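PDB 4A5N: uncharacterized HTH-type transcriptional regulator YybR from Bacillus subtilis, which probably binds DNA as a redox-sensing transcriptional activator of the MarR/DUF24 type, with a winged helix-turn-helix fold. Local coordinates for residues B[35-38]-B[39-42]; B[87-90]-B[91-94]; B[99-102]-B[103-107]. The protein carries 1 engineered substitution. One frame throughout, in Å; residues are numbered along the deposited sequence. Where two conformers were deposited one is given.

Contact 1 of 3, residues B[35-38]-B[39-42]. With BME (beta-mercaptoethanol), chain F.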
loop_
_atom_site.group_PDB
_atom_site.type_symbol
_atom_site.label_atom_id
_atom_site.label_comp_id
_atom_site.label_asym_id
_atom_site.label_seq_id
_atom_site.Cartn_x
_atom_site.Cartn_y
_atom_site.Cartn_z
ATOM N N MET B 35 6.293 -15.051 4.200
ATOM C CA MET B 35 7.500 -15.216 5.007
ATOM C C MET B 35 7.268 -14.984 6.489
ATOM O O MET B 35 8.195 -15.211 7.282
ATOM C CB MET B 35 8.625 -14.330 4.522
ATOM C CG MET B 35 9.270 -14.800 3.218
ATOM S SD MET B 35 10.548 -13.694 2.555
ATOM C CE MET B 35 9.513 -12.544 1.631
ATOM N N ILE B 36 6.070 -14.546 6.873
ATOM C CA ILE B 36 5.777 -14.272 8.294
ATOM C C ILE B 36 5.998 -15.545 9.138
ATOM O O ILE B 36 6.577 -15.489 10.231
ATOM C CB ILE B 36 4.342 -13.711 8.474
ATOM C CG1 ILE B 36 4.225 -12.263 7.983
ATOM C CG2 ILE B 36 3.886 -13.786 9.928
ATOM C CD1 ILE B 36 2.846 -11.689 8.145
ATOM N N ASP B 37 5.596 -16.700 8.629
ATOM C CA ASP B 37 5.755 -17.950 9.376
ATOM C C ASP B 37 7.070 -18.686 9.162
ATOM O O ASP B 37 7.199 -19.812 9.626
ATOM C CB ASP B 37 4.561 -18.916 9.136
ATOM C CG ASP B 37 4.491 -19.496 7.709
ATOM O OD1 ASP B 37 5.253 -19.127 6.787
ATOM O OD2 ASP B 37 3.616 -20.364 7.513
ATOM N N GLY B 38 8.020 -18.048 8.470
ATOM C CA GLY B 38 9.370 -18.590 8.228
ATOM C C GLY B 38 9.840 -18.551 6.779
ATOM O O GLY B 38 9.074 -18.229 5.874
ATOM N N LYS B 39 11.100 -18.933 6.574
ATOM C CA LYS B 39 11.825 -18.749 5.306
ATOM C C LYS B 39 11.185 -19.570 4.192
ATOM O O LYS B 39 10.562 -20.599 4.484
ATOM C CB LYS B 39 13.322 -19.104 5.515
ATOM C CG LYS B 39 13.718 -20.578 5.377
ATOM C CD LYS B 39 13.411 -21.417 6.606
ATOM C CE LYS B 39 13.837 -22.885 6.442
ATOM N NZ LYS B 39 15.293 -23.174 6.596
ATOM N N LYS B 40 11.314 -19.099 2.944
ATOM C CA LYS B 40 10.729 -19.737 1.774
ATOM C C LYS B 40 11.736 -19.816 0.631
ATOM O O LYS B 40 12.565 -18.923 0.460
ATOM C CB LYS B 40 9.478 -18.963 1.275
ATOM C CG LYS B 40 8.342 -18.821 2.275
ATOM C CD LYS B 40 7.731 -20.188 2.603
ATOM C CE LYS B 40 6.521 -20.133 3.531
ATOM N NZ LYS B 40 6.887 -19.705 4.923
ATOM N N ARG B 41 11.649 -20.870 -0.169
ATOM C CA ARG B 41 12.472 -20.965 -1.366
ATOM C C ARG B 41 11.698 -20.340 -2.515
ATOM O O ARG B 41 10.483 -20.222 -2.467
ATOM C CB ARG B 41 12.855 -22.421 -1.684
ATOM C CG ARG B 41 13.453 -23.203 -0.524
ATOM C CD ARG B 41 13.733 -24.636 -0.920
ATOM N NE ARG B 41 12.506 -25.392 -1.215
ATOM C CZ ARG B 41 11.716 -25.896 -0.282
ATOM N NH1 ARG B 41 12.014 -25.741 0.998
ATOM N NH2 ARG B 41 10.642 -26.587 -0.617
ATOM N N PHE B 42 12.420 -20.007 -3.574
ATOM C CA PHE B 42 11.883 -19.353 -4.756
ATOM C C PHE B 42 10.708 -20.131 -5.342
ATOM O O PHE B 42 9.655 -19.565 -5.585
ATOM C CB PHE B 42 13.026 -19.257 -5.775
ATOM C CG PHE B 42 12.756 -18.390 -6.958
ATOM C CD1 PHE B 42 12.987 -17.027 -6.898
ATOM C CD2 PHE B 42 12.380 -18.961 -8.188
ATOM C CE1 PHE B 42 12.793 -16.221 -7.990
ATOM C CE2 PHE B 42 12.193 -18.156 -9.293
ATOM C CZ PHE B 42 12.387 -16.782 -9.195
HETATM C C1 BME F . 11.973 -26.716 -5.452
HETATM C C2 BME F . 11.269 -27.808 -4.728
HETATM O O1 BME F . 12.545 -25.859 -4.443
HETATM S S2 BME F . 10.373 -26.955 -3.414
#
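Lys-40 reaches back round the turn to Asp-37 and closes a short salt bridge, NZ to OD1 at 2.5 Å. The ammonium meets the syn side of the carboxylate, 23° out of its plane, and the two side chains cross at about a right angle. Bends at chi2 (-66°) and chi4 (-68°) fold the lysine chain back over the turn before it, a path that a long flexible residue can follow. Beyond the loop, Lys-39 pairs with Glu-83.

Hydrogen bonds hold the same nitrogen further. NZ also donates to Gly-38 O at 2.8 Å, from above the carbonyl plane, and to His-34 O. Were the residue here an alanine, the Asp-37 carboxylate would probably lose its counter-charge and both carbonyls this donor. Separately, Arg-41, the N-cap residue of helix 42-48, donates from NE to O1 of a beta-mercaptoethanol at 3.3 Å, in the guanidinium plane; the additive is probably from the crystallisation liquor.

The backbone is a type I turn from Met-35 to Gly-38, closed by Gly-38 N to Met-35 O at 3.1 Å; it begins the loop that links helix 28-35 to helix 42-48 of the HxlR-type helix-turn-helix domain. Glycine suits position 38 because a CB would jam against the carbonyl of Asp-37.

Apolar contact is slight: Met-35 CG lies 4.2 Å from Lys-40 CG, while the buried thioether chain packs on Tyr-84, Leu-86 and Phe-45.

Contact 2 of 3, residues B[87-90]-B[91-94]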
loop_
_atom_site.group_PDB
_atom_site.type_symbol
_atom_site.label_atom_id
_atom_site.label_comp_id
_atom_site.label_asym_id
_atom_site.label_seq_id
_atom_site.Cartn_x
_atom_site.Cartn_y
_atom_site.Cartn_z
ATOM N N THR B 87 13.894 -9.954 7.570
ATOM C CA THR B 87 14.885 -9.443 8.489
ATOM C C THR B 87 14.127 -8.926 9.711
ATOM O O THR B 87 12.902 -8.714 9.654
ATOM C CB THR B 87 15.656 -8.285 7.836
ATOM O OG1 THR B 87 14.762 -7.199 7.554
ATOM C CG2 THR B 87 16.354 -8.750 6.537
ATOM N N GLU B 88 14.835 -8.685 10.800
ATOM C CA GLU B 88 14.249 -8.002 11.933
ATOM C C GLU B 88 13.621 -6.646 11.549
ATOM O O GLU B 88 12.556 -6.305 12.019
ATOM C CB GLU B 88 15.280 -7.849 13.071
ATOM C CG GLU B 88 15.591 -9.181 13.754
ATOM C CD GLU B 88 14.334 -10.027 14.052
ATOM O OE1 GLU B 88 13.452 -9.571 14.833
ATOM O OE2 GLU B 88 14.203 -11.145 13.474
ATOM N N PHE B 89 14.268 -5.898 10.670
ATOM C CA PHE B 89 13.737 -4.646 10.188
ATOM C C PHE B 89 12.432 -4.911 9.405
ATOM O O PHE B 89 11.381 -4.292 9.631
ATOM C CB PHE B 89 14.765 -4.015 9.275
ATOM C CG PHE B 89 14.363 -2.686 8.741
ATOM C CD1 PHE B 89 13.963 -1.660 9.598
ATOM C CD2 PHE B 89 14.383 -2.439 7.375
ATOM C CE1 PHE B 89 13.589 -0.417 9.099
ATOM C CE2 PHE B 89 14.023 -1.192 6.879
ATOM C CZ PHE B 89 13.629 -0.181 7.732
ATOM N N GLY B 90 12.503 -5.875 8.509
ATOM C CA GLY B 90 11.297 -6.377 7.827
ATOM C C GLY B 90 10.085 -6.661 8.716
ATOM O O GLY B 90 8.965 -6.277 8.377
ATOM N N ARG B 91 10.303 -7.383 9.814
ATOM C CA ARG B 91 9.276 -7.759 10.771
ATOM C C ARG B 91 8.578 -6.551 11.390
ATOM O O ARG B 91 7.465 -6.698 11.885
ATOM C CB ARG B 91 9.874 -8.602 11.913
ATOM C CG ARG B 91 10.456 -9.945 11.520
ATOM C CD ARG B 91 9.475 -11.048 11.813
ATOM N NE ARG B 91 9.897 -12.374 11.352
ATOM C CZ ARG B 91 9.021 -13.340 11.092
ATOM N NH1 ARG B 91 7.727 -13.123 11.309
ATOM N NH2 ARG B 91 9.417 -14.522 10.682
ATOM N N THR B 92 9.208 -5.372 11.379
ATOM C CA THR B 92 8.535 -4.143 11.876
ATOM C C THR B 92 7.354 -3.713 11.008
ATOM O O THR B 92 6.493 -2.989 11.495
ATOM C CB THR B 92 9.483 -2.921 12.103
ATOM O OG1 THR B 92 9.888 -2.361 10.859
ATOM C CG2 THR B 92 10.689 -3.348 12.910
ATOM N N LEU B 93 7.310 -4.184 9.756
ATOM C CA LEU B 93 6.143 -3.977 8.900
ATOM C C LEU B 93 5.076 -5.030 9.070
ATOM O O LEU B 93 3.993 -4.890 8.518
ATOM C CB LEU B 93 6.530 -4.016 7.399
ATOM C CG LEU B 93 7.171 -2.827 6.731
ATOM C CD1 LEU B 93 7.833 -3.239 5.422
ATOM C CD2 LEU B 93 6.212 -1.676 6.461
ATOM N N GLU B 94 5.330 -6.066 9.862
ATOM C CA GLU B 94 4.332 -7.137 10.044
ATOM C C GLU B 94 2.933 -6.693 10.560
ATOM O O GLU B 94 1.899 -7.149 10.022
ATOM C CB GLU B 94 4.957 -8.319 10.808
ATOM C CG GLU B 94 3.955 -9.343 11.300
ATOM C CD GLU B 94 4.625 -10.580 11.929
ATOM O OE1 GLU B 94 5.860 -10.765 11.771
ATOM O OE2 GLU B 94 3.874 -11.348 12.559
#
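Thr-92 folds its hydroxyl back over the turn before it and donates OG1 to Phe-89 O at 2.7 Å, in the plane of that carbonyl. The chi1 of 73°, which sets OG1 between the backbone N and the carbonyl carbon, brings the hydroxyl to this acceptor and leaves CG2 3.6 Å from Glu-88 O. Phe-89 O takes a second bond, from Thr-92 N at 3.0 Å, this donor standing well above the carbonyl plane. One residue thus grips one oxygen twice.

Two backbone spacings occur side by side. Arg-91 N donates to Thr-87 O, four residues back, whereas Leu-93 N reaches Gly-90 O, three back, as Thr-92 N does to Phe-89 O, and again from above the carbonyl plane. At the front of this short helix Thr-87 is the N-cap, its OG1 accepting from Gly-90 N at 2.8 Å with an N-H...O angle of 165°; the same OG1 is bonded to Gly-68 O. Threonine suits the N-cap because its short side chain places a hydroxyl oxygen where it can accept from Gly-90 N.

Arg-91 and Glu-94 span the next turn. NH1 meets the syn side of OE1 at 3.0 Å, nearly in the guanidinium plane, and also donates to Ile-36 O in the loop after helix 28-35. Leu-93 is buried against Ile-69 and against Trp-103 of the second subunit, while Phe-89 packs on Asn-107 of that subunit.

Trp-103 NE1 of the second subunit donates to Thr-92 OG1. The hydroxyl is therefore both donor and acceptor, so the bond to Phe-89 O probably fixes its rotation and leaves its oxygen to accept from the indole. The same threonine thereby becomes part of the dimer interface.

Contact 3 of 3, residues B[99-102]-B[103-107]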
loop_
_atom_site.group_PDB
_atom_site.type_symbol
_atom_site.label_atom_id
_atom_site.label_comp_id
_atom_site.label_asym_id
_atom_site.label_seq_id
_atom_site.Cartn_x
_atom_site.Cartn_y
_atom_site.Cartn_z
ATOM N N GLN B 99 -2.788 -6.094 9.381
ATOM C CA GLN B 99 -3.967 -5.256 9.279
ATOM C C GLN B 99 -4.570 -5.206 7.897
ATOM O O GLN B 99 -5.824 -5.259 7.779
ATOM C CB GLN B 99 -3.681 -3.859 9.754
ATOM C CG GLN B 99 -3.609 -3.813 11.265
ATOM C CD GLN B 99 -3.188 -2.460 11.731
ATOM O OE1 GLN B 99 -3.970 -1.500 11.714
ATOM N NE2 GLN B 99 -1.911 -2.363 12.150
ATOM N N MET B 100 -3.712 -5.144 6.884
ATOM C CA MET B 100 -4.174 -5.178 5.496
ATOM C C MET B 100 -4.890 -6.509 5.205
ATOM O O MET B 100 -5.955 -6.527 4.567
ATOM C CB MET B 100 -3.026 -4.943 4.524
ATOM C CG MET B 100 -2.426 -3.540 4.644
ATOM S SD MET B 100 -1.207 -3.077 3.430
ATOM C CE MET B 100 0.016 -4.352 3.410
ATOM N N LYS B 101 -4.308 -7.613 5.650
ATOM C CA LYS B 101 -4.942 -8.919 5.488
ATOM C C LYS B 101 -6.370 -8.868 6.074
ATOM O O LYS B 101 -7.363 -9.195 5.392
ATOM C CB LYS B 101 -4.141 -10.052 6.197
ATOM C CG LYS B 101 -4.851 -11.401 6.080
ATOM C CD LYS B 101 -4.213 -12.524 6.881
ATOM C CE LYS B 101 -4.994 -13.841 6.793
ATOM N NZ LYS B 101 -6.288 -13.872 7.548
ATOM N N GLU B 102 -6.454 -8.484 7.346
ATOM C CA GLU B 102 -7.730 -8.460 8.067
ATOM C C GLU B 102 -8.748 -7.528 7.423
ATOM O O GLU B 102 -9.903 -7.930 7.178
ATOM C CB GLU B 102 -7.521 -8.077 9.534
ATOM C CG GLU B 102 -6.844 -9.168 10.357
ATOM C CD GLU B 102 -7.590 -10.507 10.287
ATOM O OE1 GLU B 102 -8.826 -10.490 10.430
ATOM O OE2 GLU B 102 -6.958 -11.568 10.066
ATOM N N TRP B 103 -8.312 -6.315 7.075
ATOM C CA TRP B 103 -9.232 -5.313 6.529
ATOM C C TRP B 103 -9.735 -5.811 5.200
ATOM O O TRP B 103 -10.927 -5.727 4.908
ATOM C CB TRP B 103 -8.550 -3.966 6.356
ATOM C CG TRP B 103 -9.475 -2.856 5.956
ATOM C CD1 TRP B 103 -10.115 -1.961 6.791
ATOM C CD2 TRP B 103 -9.912 -2.489 4.586
ATOM N NE1 TRP B 103 -10.892 -1.100 6.074
ATOM C CE2 TRP B 103 -10.826 -1.374 4.742
ATOM C CE3 TRP B 103 -9.638 -2.970 3.299
ATOM C CZ2 TRP B 103 -11.441 -0.759 3.641
ATOM C CZ3 TRP B 103 -10.262 -2.364 2.214
ATOM C CH2 TRP B 103 -11.145 -1.279 2.375
ATOM N N GLY B 104 -8.835 -6.415 4.434
ATOM C CA GLY B 104 -9.195 -6.946 3.117
ATOM C C GLY B 104 -10.160 -8.108 3.204
ATOM O O GLY B 104 -11.083 -8.250 2.358
ATOM N N GLU B 105 -9.942 -8.981 4.185
ATOM C CA GLU B 105 -10.857 -10.112 4.422
ATOM C C GLU B 105 -12.244 -9.656 4.856
ATOM O O GLU B 105 -13.243 -10.092 4.310
ATOM C CB GLU B 105 -10.308 -11.053 5.506
ATOM C CG GLU B 105 -9.423 -12.123 4.940
ATOM C CD GLU B 105 -8.678 -12.903 6.004
ATOM O OE1 GLU B 105 -8.665 -12.472 7.185
ATOM O OE2 GLU B 105 -8.070 -13.918 5.636
ATOM N N SER B 106 -12.269 -8.797 5.866
ATOM C CA SER B 106 -13.482 -8.205 6.397
ATOM C C SER B 106 -14.310 -7.421 5.372
ATOM O O SER B 106 -15.539 -7.455 5.450
ATOM C CB SER B 106 -13.124 -7.298 7.560
ATOM O OG SER B 106 -12.791 -8.093 8.681
ATOM N N ASN B 107 -13.662 -6.769 4.402
ATOM C CA ASN B 107 -14.331 -5.752 3.616
ATOM C C ASN B 107 -14.533 -6.092 2.172
ATOM O O ASN B 107 -15.050 -5.273 1.433
ATOM C CB ASN B 107 -13.643 -4.398 3.819
ATOM C CG ASN B 107 -13.890 -3.872 5.220
ATOM O OD1 ASN B 107 -15.039 -3.621 5.578
ATOM N ND2 ASN B 107 -12.834 -3.790 6.052
#
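Lys-101 and Glu-105, one helical turn apart, set their ends against each other in a forked salt bridge. The ammonium sits on the syn side of both carboxylate oxygens, NZ to OE2 at 2.6 Å and to OE1 at 2.8 Å, slightly out of the carboxylate plane. Lys-101 CG lies anti to the backbone N (chi1 177°) and the chain runs straight until it bends at chi4, which tips NZ over to Glu-105. Long aliphatic stems on both residues let opposite charges meet across an i to i+4 spacing.

Glu-102 joins from the side, though less surely, since it was modelled in two conformers. In the one given, OE2 lies 3.5 Å from Lys-101 NZ, a weak and doubtful bond, and equally far from Glu-105 OE1; the two carboxylate planes stand 81° apart. If this conformer holds, the shared lysine probably offsets the repulsion between the like charges.

On another part of the helix surface Trp-103 turns its ring away from the preceding turn. Asn-107 folds back beneath it: ND2 donates to Trp-103 O at 2.9 Å and rests 3.2 Å from the ring plane, over one face near the rim. One amide N-H is thus used, by a bent bond, while ND2 lies over the indole face.

Beneath the side chains run regular alpha-helical bonds, including Ser-106 N to Glu-102 O at 2.8 Å. The segment lies within the long helix 94-115, where the Trp-103 ring meets that of Phe-89 of the second subunit, planes about 25° apart, Gln-99 pairs with its counterpart Gln-99 there, and Met-100 packs on Val-16 in the partner's helix 15-23.

The three contacts follow one another along the chain, neither nesting nor crossing. Contact 1 closes the loop from helix 28-35 to helix 42-48. After helix 54-66 and the two-stranded wing, 70-75 and 81-86, contact 2 forms the short helix 88-91 and the turn that opens into helix 94-115; contact 3 lies within that long helix. Contacts 1 and 2 touch through Ile-36 and the Arg-91 and Glu-94 side chains, tying the loop after helix 28-35 to the turn that leads into the long helix. Contact 3 stays about 5 Å from contact 2 at the nearest atoms, yet both contacts face the second subunit, where residues of each meet the other across the dimer.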